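Local coordinates for protein quinone oxidoreductase (Escherichia coli, PDB 1QOR) that reduces quinones to semiquinones with electrons from NADPH, working as a homodimer of the zinc-containing alcohol dehydrogenase family, at residues 130-133 with 137-140; 144-149 with 236-241; 85-90 with 99-104. One frame throughout, in Å; residues are numbered along the deposited sequence.

Overall arrangement
Along the chain, contact 3 closes first, then contact 1, then contact 2. Contact 3 belongs to the GroES-like part of the molecule, where strands 84-87 and 98-102 share a mixed sheet. Contact 2 lies at the carboxyl ends of strands 143-146 and 233-237 of the six-stranded parallel sheet in the nucleotide-binding domain. Contact 1 precedes that sheet, at the turn from helix 115-135 into strand 143-146. The centres of contacts 1 and 2 are about 14 Å apart, and the two touch through Leu-131 and Phe-238 as well as Ile-138 and Phe-144. Both also reach NADPH. Contact 3 is centred about 27 Å from each, consistent with a two-domain enzyme that binds its cofactor between domains.

Contact 1 of 3, residues 130-133 with 137-140; sequences YLLR and EIKP. With NDP (NADPH dihydro-nicotinamide-adenine-dinucleotide phosphate), chain D.
Leu-132 and Arg-133 meet Glu-137 and Ile-138 in a local, partly buried turn contact, where the chain leaves helix 115-135 and heads for strand 143-146 of the Rossmann-type parallel sheet. The evidence centres on one carbonyl near the end of the helix. Leu-132 O accepts the backbone N of Ile-138 at 3.1 Å in a nearly straight bond (165° at the hydrogen), which ties the departing chain back to the helix. The same oxygen is gripped side-on by its neighbour: Arg-133 NE and Arg-133 NH2 each lie 3.0 Å from Leu-132 O, NE well above the carbonyl plane and NH2 only tilted from it. Three N-H groups therefore converge on one acceptor. Two bends, chi2 at -86° and chi3 at 72°, fold the arginine chain back so that its guanidinium can do this, although its CB points away from the second segment. NH2 also approaches Ile-138 O near the guanidinium plane, but 2.5 Å is doubtfully short and the angle poor, so the bond is at most weak. Glu-137 passes its CG alongside Arg-133 NH2, while Glu-137 OE2 stays 4.3 Å from Arg-133 NH1 and well out of the guanidinium plane, so only the opposite charges are likely to matter there. On the apolar side, Leu-132 CD2 rests 4.0 Å from Ile-138 CG1, and both side chains also pack on Tyr-214 of strand 210-215. Farther up the helix, the Tyr-130 hydroxyl reaches the cofactor: OH donates to carboxamide O7N of NADPH, in the ring plane, at 2.6 Å.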
loop_
_atom_site.group_PDB
_atom_site.type_symbol
_atom_site.label_atom_id
_atom_site.label_comp_id
_atom_site.label_asym_id
_atom_site.label_seq_id
_atom_site.Cartn_x
_atom_site.Cartn_y
_atom_site.Cartn_z
ATOM N N TYR A 130 -8.242 -3.151 15.276
ATOM C CA TYR A 130 -7.342 -2.251 14.535
ATOM C C TYR A 130 -7.678 -2.248 13.043
ATOM O O TYR A 130 -7.622 -1.211 12.384
ATOM C CB TYR A 130 -5.839 -2.514 14.804
ATOM C CG TYR A 130 -5.215 -3.609 13.961
ATOM C CD1 TYR A 130 -4.926 -3.415 12.610
ATOM C CD2 TYR A 130 -4.878 -4.836 14.531
ATOM C CE1 TYR A 130 -4.299 -4.450 11.848
ATOM C CE2 TYR A 130 -4.275 -5.847 13.791
ATOM C CZ TYR A 130 -3.980 -5.660 12.454
ATOM O OH TYR A 130 -3.358 -6.705 11.749
ATOM N N LEU A 131 -8.054 -3.396 12.509
ATOM C CA LEU A 131 -8.443 -3.451 11.108
ATOM C C LEU A 131 -9.585 -2.485 10.698
ATOM O O LEU A 131 -9.448 -1.754 9.729
ATOM C CB LEU A 131 -8.863 -4.867 10.758
ATOM C CG LEU A 131 -7.777 -5.918 10.556
ATOM C CD1 LEU A 131 -8.444 -7.246 10.205
ATOM C CD2 LEU A 131 -6.831 -5.485 9.447
ATOM N N LEU A 132 -10.674 -2.440 11.468
ATOM C CA LEU A 132 -11.864 -1.624 11.146
ATOM C C LEU A 132 -11.857 -0.199 11.670
ATOM O O LEU A 132 -12.690 0.646 11.254
ATOM C CB LEU A 132 -13.117 -2.320 11.683
ATOM C CG LEU A 132 -13.370 -3.759 11.217
ATOM C CD1 LEU A 132 -14.759 -4.221 11.645
ATOM C CD2 LEU A 132 -13.282 -3.821 9.724
ATOM N N ARG A 133 -10.974 0.046 12.637
ATOM C CA ARG A 133 -10.879 1.347 13.244
ATOM C C ARG A 133 -9.555 2.064 12.987
ATOM O O ARG A 133 -9.535 3.275 12.998
ATOM C CB ARG A 133 -11.102 1.222 14.753
ATOM C CG ARG A 133 -12.306 0.300 15.176
ATOM C CD ARG A 133 -13.610 1.070 15.188
ATOM N NE ARG A 133 -14.019 1.344 13.829
ATOM C CZ ARG A 133 -14.598 2.464 13.390
ATOM N NH1 ARG A 133 -14.883 3.469 14.226
ATOM N NH2 ARG A 133 -14.790 2.593 12.079
ATOM N N GLU A 137 -10.658 3.478 8.505
ATOM C CA GLU A 137 -11.806 3.710 9.352
ATOM C C GLU A 137 -13.154 3.473 8.665
ATOM O O GLU A 137 -13.637 4.307 7.931
ATOM C CB GLU A 137 -11.741 5.110 9.889
ATOM C CG GLU A 137 -12.790 5.386 10.888
ATOM C CD GLU A 137 -12.651 6.776 11.470
ATOM O OE1 GLU A 137 -12.448 7.733 10.680
ATOM O OE2 GLU A 137 -12.726 6.909 12.719
ATOM N N ILE A 138 -13.772 2.335 8.937
ATOM C CA ILE A 138 -15.065 1.970 8.361
ATOM C C ILE A 138 -16.151 2.919 8.885
ATOM O O ILE A 138 -16.146 3.257 10.052
ATOM C CB ILE A 138 -15.377 0.481 8.717
ATOM C CG1 ILE A 138 -14.525 -0.469 7.857
ATOM C CG2 ILE A 138 -16.833 0.151 8.561
ATOM C CD1 ILE A 138 -14.781 -0.364 6.367
ATOM N N LYS A 139 -17.001 3.433 7.992
ATOM C CA LYS A 139 -18.096 4.346 8.355
ATOM C C LYS A 139 -19.466 3.683 8.233
ATOM O O LYS A 139 -19.629 2.716 7.504
ATOM C CB LYS A 139 -18.144 5.530 7.405
ATOM C CG LYS A 139 -16.931 6.399 7.340
ATOM C CD LYS A 139 -16.507 6.499 5.863
ATOM N N PRO A 140 -20.493 4.279 8.850
ATOM C CA PRO A 140 -21.876 3.779 8.817
ATOM C C PRO A 140 -22.335 3.697 7.366
ATOM O O PRO A 140 -22.017 4.561 6.588
ATOM C CB PRO A 140 -22.635 4.860 9.572
ATOM C CG PRO A 140 -21.608 5.358 10.575
ATOM C CD PRO A 140 -20.361 5.435 9.752
HETATM P PA NDP D . -10.092 -19.019 10.474
HETATM O O1A NDP D . -10.824 -19.606 11.625
HETATM O O2A NDP D . -10.691 -17.854 9.772
HETATM O O5B NDP D . -9.684 -20.119 9.461
HETATM C C5B NDP D . -9.194 -19.838 8.176
HETATM C C4B NDP D . -10.342 -19.843 7.212
HETATM O O4B NDP D . -9.750 -19.285 6.047
HETATM C C3B NDP D . -10.889 -21.208 6.773
HETATM O O3B NDP D . -11.879 -21.667 7.731
HETATM C C2B NDP D . -11.313 -20.946 5.335
HETATM O O2B NDP D . -12.685 -20.574 5.340
HETATM C C1B NDP D . -10.364 -19.761 4.858
HETATM N N9A NDP D . -9.517 -20.363 3.816
HETATM C C8A NDP D . -9.497 -20.074 2.514
HETATM N N7A NDP D . -8.624 -20.871 1.885
HETATM C C5A NDP D . -8.129 -21.635 2.833
HETATM C C6A NDP D . -7.197 -22.647 2.639
HETATM N N6A NDP D . -6.692 -22.948 1.449
HETATM N N1A NDP D . -6.841 -23.320 3.734
HETATM C C2A NDP D . -7.345 -23.048 4.969
HETATM N N3A NDP D . -8.244 -22.076 5.142
HETATM C C4A NDP D . -8.658 -21.356 4.058
HETATM O O3 NDP D . -8.744 -18.508 11.147
HETATM P PN NDP D . -8.344 -17.350 12.144
HETATM O O1N NDP D . -9.539 -16.553 12.603
HETATM O O2N NDP D . -7.400 -17.916 13.180
HETATM O O5D NDP D . -7.450 -16.434 11.108
HETATM C C5D NDP D . -7.926 -15.892 9.884
HETATM C C4D NDP D . -6.810 -15.298 9.090
HETATM O O4D NDP D . -6.342 -14.080 9.713
HETATM C C3D NDP D . -5.598 -16.212 8.960
HETATM O O3D NDP D . -5.068 -16.138 7.633
HETATM C C2D NDP D . -4.633 -15.596 9.996
HETATM O O2D NDP D . -3.294 -15.921 9.719
HETATM C C1D NDP D . -4.866 -14.120 9.849
HETATM N N1N NDP D . -4.674 -13.193 10.997
HETATM C C2N NDP D . -3.952 -12.039 10.818
HETATM C C3N NDP D . -3.797 -11.187 11.897
HETATM C C7N NDP D . -3.038 -9.874 11.745
HETATM O O7N NDP D . -2.932 -9.091 12.682
HETATM N N7N NDP D . -2.530 -9.667 10.548
HETATM C C4N NDP D . -4.353 -11.466 13.134
HETATM C C5N NDP D . -5.089 -12.647 13.297
HETATM C C6N NDP D . -5.233 -13.505 12.220
HETATM P P2B NDP D . -13.658 -20.871 4.022
HETATM O O1X NDP D . -14.897 -20.115 4.304
HETATM O O2X NDP D . -12.921 -20.355 2.861
HETATM O O3X NDP D . -13.797 -22.340 4.024
#

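Contact 2 of 3, residues 144-149 with 236-241. With NDP (NADPH dihydro-nicotinamide-adenine-dinucleotide phosphate), chain D.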
loop_
_atom_site.group_PDB
_atom_site.type_symbol
_atom_site.label_atom_id
_atom_site.label_comp_id
_atom_site.label_asym_id
_atom_site.label_seq_id
_atom_site.Cartn_x
_atom_site.Cartn_y
_atom_site.Cartn_z
ATOM N N PHE A 144 -18.131 -2.941 2.113
ATOM C CA PHE A 144 -16.736 -3.298 1.935
ATOM C C PHE A 144 -16.701 -4.813 1.942
ATOM O O PHE A 144 -17.652 -5.449 2.439
ATOM C CB PHE A 144 -15.863 -2.726 3.062
ATOM C CG PHE A 144 -16.215 -3.240 4.426
ATOM C CD1 PHE A 144 -17.285 -2.685 5.155
ATOM C CD2 PHE A 144 -15.467 -4.277 5.017
ATOM C CE1 PHE A 144 -17.596 -3.147 6.449
ATOM C CE2 PHE A 144 -15.786 -4.737 6.317
ATOM C CZ PHE A 144 -16.854 -4.160 7.027
ATOM N N LEU A 145 -15.624 -5.380 1.408
ATOM C CA LEU A 145 -15.471 -6.820 1.335
ATOM C C LEU A 145 -14.566 -7.394 2.457
ATOM O O LEU A 145 -13.533 -6.780 2.827
ATOM C CB LEU A 145 -14.959 -7.189 -0.062
ATOM C CG LEU A 145 -14.736 -8.661 -0.407
ATOM C CD1 LEU A 145 -16.051 -9.364 -0.480
ATOM C CD2 LEU A 145 -13.985 -8.751 -1.755
ATOM N N PHE A 146 -14.922 -8.580 2.975
ATOM C CA PHE A 146 -14.162 -9.191 4.053
ATOM C C PHE A 146 -14.192 -10.676 3.802
ATOM O O PHE A 146 -15.249 -11.288 3.859
ATOM C CB PHE A 146 -14.788 -8.836 5.406
ATOM C CG PHE A 146 -13.859 -8.988 6.587
ATOM C CD1 PHE A 146 -13.485 -10.259 7.052
ATOM C CD2 PHE A 146 -13.356 -7.864 7.242
ATOM C CE1 PHE A 146 -12.613 -10.403 8.166
ATOM C CE2 PHE A 146 -12.492 -7.988 8.344
ATOM C CZ PHE A 146 -12.120 -9.272 8.808
ATOM N N HIS A 147 -13.031 -11.254 3.507
ATOM C CA HIS A 147 -12.900 -12.665 3.192
ATOM C C HIS A 147 -12.965 -13.606 4.345
ATOM O O HIS A 147 -12.656 -13.239 5.461
ATOM C CB HIS A 147 -11.608 -12.899 2.429
ATOM C CG HIS A 147 -11.636 -12.356 1.032
ATOM N ND1 HIS A 147 -12.016 -13.110 -0.057
ATOM C CD2 HIS A 147 -11.292 -11.145 0.540
ATOM C CE1 HIS A 147 -11.892 -12.393 -1.159
ATOM N NE2 HIS A 147 -11.453 -11.195 -0.823
ATOM N N ALA A 148 -13.370 -14.835 4.068
ATOM C CA ALA A 148 -13.450 -15.879 5.094
ATOM C C ALA A 148 -14.262 -15.369 6.307
ATOM O O ALA A 148 -13.808 -15.403 7.476
ATOM C CB ALA A 148 -11.988 -16.318 5.493
ATOM N N ALA A 149 -15.479 -14.907 6.010
ATOM C CA ALA A 149 -16.377 -14.314 6.986
ATOM C C ALA A 149 -16.998 -15.210 8.069
ATOM O O ALA A 149 -17.545 -14.700 9.033
ATOM C CB ALA A 149 -17.452 -13.524 6.270
ATOM N N VAL A 236 -6.129 -4.644 1.970
ATOM C CA VAL A 236 -5.526 -5.060 3.235
ATOM C C VAL A 236 -5.251 -6.560 3.225
ATOM O O VAL A 236 -6.171 -7.380 3.341
ATOM C CB VAL A 236 -6.402 -4.661 4.454
ATOM C CG1 VAL A 236 -5.653 -4.973 5.805
ATOM C CG2 VAL A 236 -6.751 -3.153 4.383
ATOM N N SER A 237 -3.999 -6.939 2.952
ATOM C CA SER A 237 -3.603 -8.352 2.934
ATOM C C SER A 237 -3.137 -8.682 4.364
ATOM O O SER A 237 -2.084 -8.209 4.804
ATOM C CB SER A 237 -2.468 -8.536 1.948
ATOM O OG SER A 237 -2.159 -9.912 1.813
ATOM N N PHE A 238 -3.917 -9.465 5.118
ATOM C CA PHE A 238 -3.561 -9.701 6.511
ATOM C C PHE A 238 -3.537 -11.147 6.926
ATOM O O PHE A 238 -3.563 -11.445 8.112
ATOM C CB PHE A 238 -4.470 -8.846 7.439
ATOM C CG PHE A 238 -5.887 -9.378 7.615
ATOM C CD1 PHE A 238 -6.873 -9.091 6.680
ATOM C CD2 PHE A 238 -6.226 -10.130 8.749
ATOM C CE1 PHE A 238 -8.186 -9.532 6.855
ATOM C CE2 PHE A 238 -7.526 -10.593 8.951
ATOM C CZ PHE A 238 -8.521 -10.294 8.003
ATOM N N GLY A 239 -3.488 -12.047 5.953
ATOM C CA GLY A 239 -3.447 -13.465 6.255
ATOM C C GLY A 239 -2.815 -14.217 5.085
ATOM O O GLY A 239 -2.612 -13.647 4.017
ATOM N N ASN A 240 -2.436 -15.476 5.314
ATOM C CA ASN A 240 -1.835 -16.327 4.285
ATOM C C ASN A 240 -2.533 -17.698 4.375
ATOM O O ASN A 240 -1.854 -18.719 4.191
ATOM C CB ASN A 240 -0.330 -16.599 4.553
ATOM C CG ASN A 240 0.388 -15.439 5.183
ATOM O OD1 ASN A 240 0.961 -15.579 6.256
ATOM N ND2 ASN A 240 0.351 -14.289 4.548
ATOM N N SER A 241 -3.861 -17.735 4.575
ATOM C CA SER A 241 -4.560 -19.008 4.726
ATOM C C SER A 241 -4.362 -19.978 3.595
ATOM O O SER A 241 -4.185 -21.179 3.829
ATOM C CB SER A 241 -6.031 -18.799 4.984
ATOM O OG SER A 241 -6.209 -18.056 6.186
HETATM P PA NDP D . -10.092 -19.019 10.474
HETATM O O1A NDP D . -10.824 -19.606 11.625
HETATM O O2A NDP D . -10.691 -17.854 9.772
HETATM O O5B NDP D . -9.684 -20.119 9.461
HETATM C C5B NDP D . -9.194 -19.838 8.176
HETATM C C4B NDP D . -10.342 -19.843 7.212
HETATM O O4B NDP D . -9.750 -19.285 6.047
HETATM C C3B NDP D . -10.889 -21.208 6.773
HETATM O O3B NDP D . -11.879 -21.667 7.731
HETATM C C2B NDP D . -11.313 -20.946 5.335
HETATM O O2B NDP D . -12.685 -20.574 5.340
HETATM C C1B NDP D . -10.364 -19.761 4.858
HETATM N N9A NDP D . -9.517 -20.363 3.816
HETATM C C8A NDP D . -9.497 -20.074 2.514
HETATM N N7A NDP D . -8.624 -20.871 1.885
HETATM C C5A NDP D . -8.129 -21.635 2.833
HETATM C C6A NDP D . -7.197 -22.647 2.639
HETATM N N6A NDP D . -6.692 -22.948 1.449
HETATM N N1A NDP D . -6.841 -23.320 3.734
HETATM C C2A NDP D . -7.345 -23.048 4.969
HETATM N N3A NDP D . -8.244 -22.076 5.142
HETATM C C4A NDP D . -8.658 -21.356 4.058
HETATM O O3 NDP D . -8.744 -18.508 11.147
HETATM P PN NDP D . -8.344 -17.350 12.144
HETATM O O1N NDP D . -9.539 -16.553 12.603
HETATM O O2N NDP D . -7.400 -17.916 13.180
HETATM O O5D NDP D . -7.450 -16.434 11.108
HETATM C C5D NDP D . -7.926 -15.892 9.884
HETATM C C4D NDP D . -6.810 -15.298 9.090
HETATM O O4D NDP D . -6.342 -14.080 9.713
HETATM C C3D NDP D . -5.598 -16.212 8.960
HETATM O O3D NDP D . -5.068 -16.138 7.633
HETATM C C2D NDP D . -4.633 -15.596 9.996
HETATM O O2D NDP D . -3.294 -15.921 9.719
HETATM C C1D NDP D . -4.866 -14.120 9.849
HETATM N N1N NDP D . -4.674 -13.193 10.997
HETATM C C2N NDP D . -3.952 -12.039 10.818
HETATM C C3N NDP D . -3.797 -11.187 11.897
HETATM C C7N NDP D . -3.038 -9.874 11.745
HETATM O O7N NDP D . -2.932 -9.091 12.682
HETATM N N7N NDP D . -2.530 -9.667 10.548
HETATM C C4N NDP D . -4.353 -11.466 13.134
HETATM C C5N NDP D . -5.089 -12.647 13.297
HETATM C C6N NDP D . -5.233 -13.505 12.220
HETATM P P2B NDP D . -13.658 -20.871 4.022
HETATM O O1X NDP D . -14.897 -20.115 4.304
HETATM O O2X NDP D . -12.921 -20.355 2.861
HETATM O O3X NDP D . -13.797 -22.340 4.024
#
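Phe-146 and Phe-238 form an offset edge-to-face pair, with the edge of Phe-238 directed at the face of Phe-146. Their centroids are 5.8 Å apart and the planes stand at 62°; the nearest atoms are the two CZ carbons, Phe-146 CZ and Phe-238 CZ, at 3.8 Å. Each ring is delivered by its first torsion. Phe-146 carries CG anti to its own N (chi1 -160°), which swings the ring end nearer to the other segment than its CB direction suggests. In Phe-238, CG sits between the backbone N and the carbonyl carbon (chi1 76°), and the ring stands up from the end of strand 233-237 with one edge to Phe-146 and another to NADPH, its CD2 lying 3.6 Å from C2N of the nicotinamide. With an alanine at Phe-238, Phe-146 would probably lose its edge-on partner and a gap would open beside the nicotinamide ring. The next residue, Gly-239, has no side chain; a CB there would clash with O3D of NADPH, which lies 3.4 Å from Gly-239 CA. Ser-241 hydrogen-bonds that same hydroxyl, OG to O3D 2.7 Å. The two segments thus meet where the carboxyl ends of Rossmann strands hold the dinucleotide. Strand 210-215 runs between strands 143-146 and 233-237 in the sheet, so the closest CA pair, Phe-146 CA and Val-236 CA, is 9.6 Å apart and the two rings span the gap; Tyr-214 of that strand touches both. Phe-146 further packs on Val-153 and Ala-157 of helix 152-164 and on Leu-168 of strand 167-172.

Contact 3 of 3, residues 85-90 with 99-104; sequences VVYAQS and HNIIAD
The side chain of Ile-101 lies over one face of the Tyr-87 ring, crossing it at about a right angle, and this CH-pi contact is the main side-chain contact between strand 84-87 with its following loop and strand 98-102. Ile-101 CD1 is 3.7 Å from the ring centroid of Tyr-87, 27° off the normal, and displaced toward the rim. Its closest ring atoms are Tyr-87 CE2 and Tyr-87 CZ, both 3.4 Å from CD1, so the methyl sits above the hydroxyl-bearing end. The tyrosine is brought there by chi1 of 52°, which sets CG between its backbone N and carbonyl carbon. Ile-101 CG1 continues the cover across the ring and also meets Ser-90, whose CB is 3.7 Å away from it. The isoleucine thus touches the aromatic face with CD1 and CG1 and the serine methylene with CG1, from two different directions. His-99, two residues earlier on the same strand, comes in at the far end of the tyrosine: its CB is 3.7 Å from Tyr-87 OH. A chi1 of -167° carries the imidazole toward Ser-90, where its edge meets OG, in the ring plane and 3.3 Å from His-99 NE2. The two strands are not direct neighbours: strands 65-72 and 30-35 link them in the mixed, curled sheet of the GroES-like domain, consistent with side chains meeting inside the curl. The chemistry divides accordingly. An apolar centre of Tyr-87, Ile-101 and Ser-90 CB lies beside a polar edge. There Tyr-87 OH is held by Asn-35 ND2 of strand 30-35, while His-99 NE2 bonds to the carbonyl of Ala-91, one residue past Ser-90, which implies that the histidine is pinned to the end of the same loop.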
loop_
_atom_site.group_PDB
_atom_site.type_symbol
_atom_site.label_atom_id
_atom_site.label_comp_id
_atom_site.label_asym_id
_atom_site.label_seq_id
_atom_site.Cartn_x
_atom_site.Cartn_y
_atom_site.Cartn_z
ATOM N N VAL A 85 -6.580 -12.990 33.984
ATOM C CA VAL A 85 -6.024 -12.232 32.852
ATOM C C VAL A 85 -6.099 -12.969 31.522
ATOM O O VAL A 85 -6.303 -14.197 31.482
ATOM C CB VAL A 85 -4.509 -11.892 33.087
ATOM C CG1 VAL A 85 -4.312 -11.126 34.359
ATOM C CG2 VAL A 85 -3.698 -13.166 33.120
ATOM N N VAL A 86 -5.968 -12.203 30.437
ATOM C CA VAL A 86 -5.904 -12.771 29.098
ATOM C C VAL A 86 -4.681 -12.122 28.449
ATOM O O VAL A 86 -4.349 -10.953 28.715
ATOM C CB VAL A 86 -7.012 -12.301 28.071
ATOM C CG1 VAL A 86 -7.629 -13.480 27.345
ATOM C CG2 VAL A 86 -7.944 -11.249 28.593
ATOM N N TYR A 87 -4.120 -12.806 27.475
ATOM C CA TYR A 87 -3.014 -12.234 26.732
ATOM C C TYR A 87 -3.054 -12.797 25.314
ATOM O O TYR A 87 -3.524 -13.929 25.097
ATOM C CB TYR A 87 -1.670 -12.505 27.419
ATOM C CG TYR A 87 -1.426 -13.934 27.763
ATOM C CD1 TYR A 87 -0.810 -14.799 26.864
ATOM C CD2 TYR A 87 -1.813 -14.427 29.010
ATOM C CE1 TYR A 87 -0.586 -16.131 27.209
ATOM C CE2 TYR A 87 -1.596 -15.740 29.364
ATOM C CZ TYR A 87 -0.982 -16.597 28.469
ATOM O OH TYR A 87 -0.783 -17.921 28.877
ATOM N N ALA A 88 -2.610 -11.978 24.354
ATOM C CA ALA A 88 -2.579 -12.353 22.932
ATOM C C ALA A 88 -1.159 -12.369 22.347
ATOM O O ALA A 88 -0.913 -12.952 21.268
ATOM C CB ALA A 88 -3.416 -11.362 22.135
ATOM N N GLN A 89 -0.231 -11.713 23.044
ATOM C CA GLN A 89 1.132 -11.560 22.526
ATOM C C GLN A 89 2.228 -12.038 23.469
ATOM O O GLN A 89 3.114 -11.275 23.799
ATOM C CB GLN A 89 1.366 -10.066 22.231
ATOM C CG GLN A 89 0.377 -9.456 21.260
ATOM C CD GLN A 89 0.197 -7.958 21.478
ATOM O OE1 GLN A 89 -0.336 -7.511 22.527
ATOM N NE2 GLN A 89 0.657 -7.165 20.502
ATOM N N SER A 90 2.171 -13.270 23.940
ATOM C CA SER A 90 3.201 -13.709 24.843
ATOM C C SER A 90 4.298 -14.303 23.977
ATOM O O SER A 90 4.111 -14.488 22.775
ATOM C CB SER A 90 2.645 -14.805 25.739
ATOM O OG SER A 90 2.456 -15.993 24.976
ATOM N N HIS A 99 2.352 -20.617 31.863
ATOM C CA HIS A 99 3.217 -19.875 30.963
ATOM C C HIS A 99 3.645 -18.568 31.620
ATOM O O HIS A 99 2.914 -18.010 32.438
ATOM C CB HIS A 99 2.468 -19.631 29.626
ATOM C CG HIS A 99 3.348 -19.139 28.499
ATOM N ND1 HIS A 99 4.611 -19.641 28.254
ATOM C CD2 HIS A 99 3.125 -18.207 27.538
ATOM C CE1 HIS A 99 5.124 -19.042 27.192
ATOM N NE2 HIS A 99 4.243 -18.168 26.737
ATOM N N ASN A 100 4.866 -18.120 31.364
ATOM C CA ASN A 100 5.283 -16.838 31.942
ATOM C C ASN A 100 5.110 -15.797 30.833
ATOM O O ASN A 100 5.394 -16.085 29.676
ATOM C CB ASN A 100 6.730 -16.877 32.479
ATOM C CG ASN A 100 6.897 -17.845 33.632
ATOM O OD1 ASN A 100 6.095 -17.880 34.552
ATOM N ND2 ASN A 100 7.935 -18.647 33.575
ATOM N N ILE A 101 4.634 -14.605 31.181
ATOM C CA ILE A 101 4.360 -13.582 30.195
ATOM C C ILE A 101 4.782 -12.206 30.700
ATOM O O ILE A 101 4.631 -11.905 31.886
ATOM C CB ILE A 101 2.776 -13.508 29.892
ATOM C CG1 ILE A 101 2.233 -14.843 29.420
ATOM C CG2 ILE A 101 2.452 -12.436 28.842
ATOM C CD1 ILE A 101 1.571 -15.614 30.523
ATOM N N ILE A 102 5.290 -11.370 29.793
ATOM C CA ILE A 102 5.653 -9.996 30.136
ATOM C C ILE A 102 4.315 -9.380 30.550
ATOM O O ILE A 102 3.355 -9.401 29.786
ATOM C CB ILE A 102 6.239 -9.206 28.913
ATOM C CG1 ILE A 102 7.734 -9.490 28.746
ATOM C CG2 ILE A 102 6.100 -7.711 29.107
ATOM C CD1 ILE A 102 8.083 -10.961 28.613
ATOM N N ALA A 103 4.279 -8.844 31.763
ATOM C CA ALA A 103 3.097 -8.251 32.344
ATOM C C ALA A 103 2.430 -7.100 31.576
ATOM O O ALA A 103 1.245 -6.835 31.785
ATOM C CB ALA A 103 3.377 -7.855 33.787
ATOM N N ASP A 104 3.163 -6.374 30.742
ATOM C CA ASP A 104 2.547 -5.278 29.981
ATOM C C ASP A 104 1.676 -5.783 28.873
ATOM O O ASP A 104 0.940 -5.014 28.283
ATOM C CB ASP A 104 3.585 -4.412 29.301
ATOM C CG ASP A 104 4.278 -3.511 30.238
ATOM O OD1 ASP A 104 3.759 -3.266 31.352
ATOM O OD2 ASP A 104 5.363 -3.045 29.847
#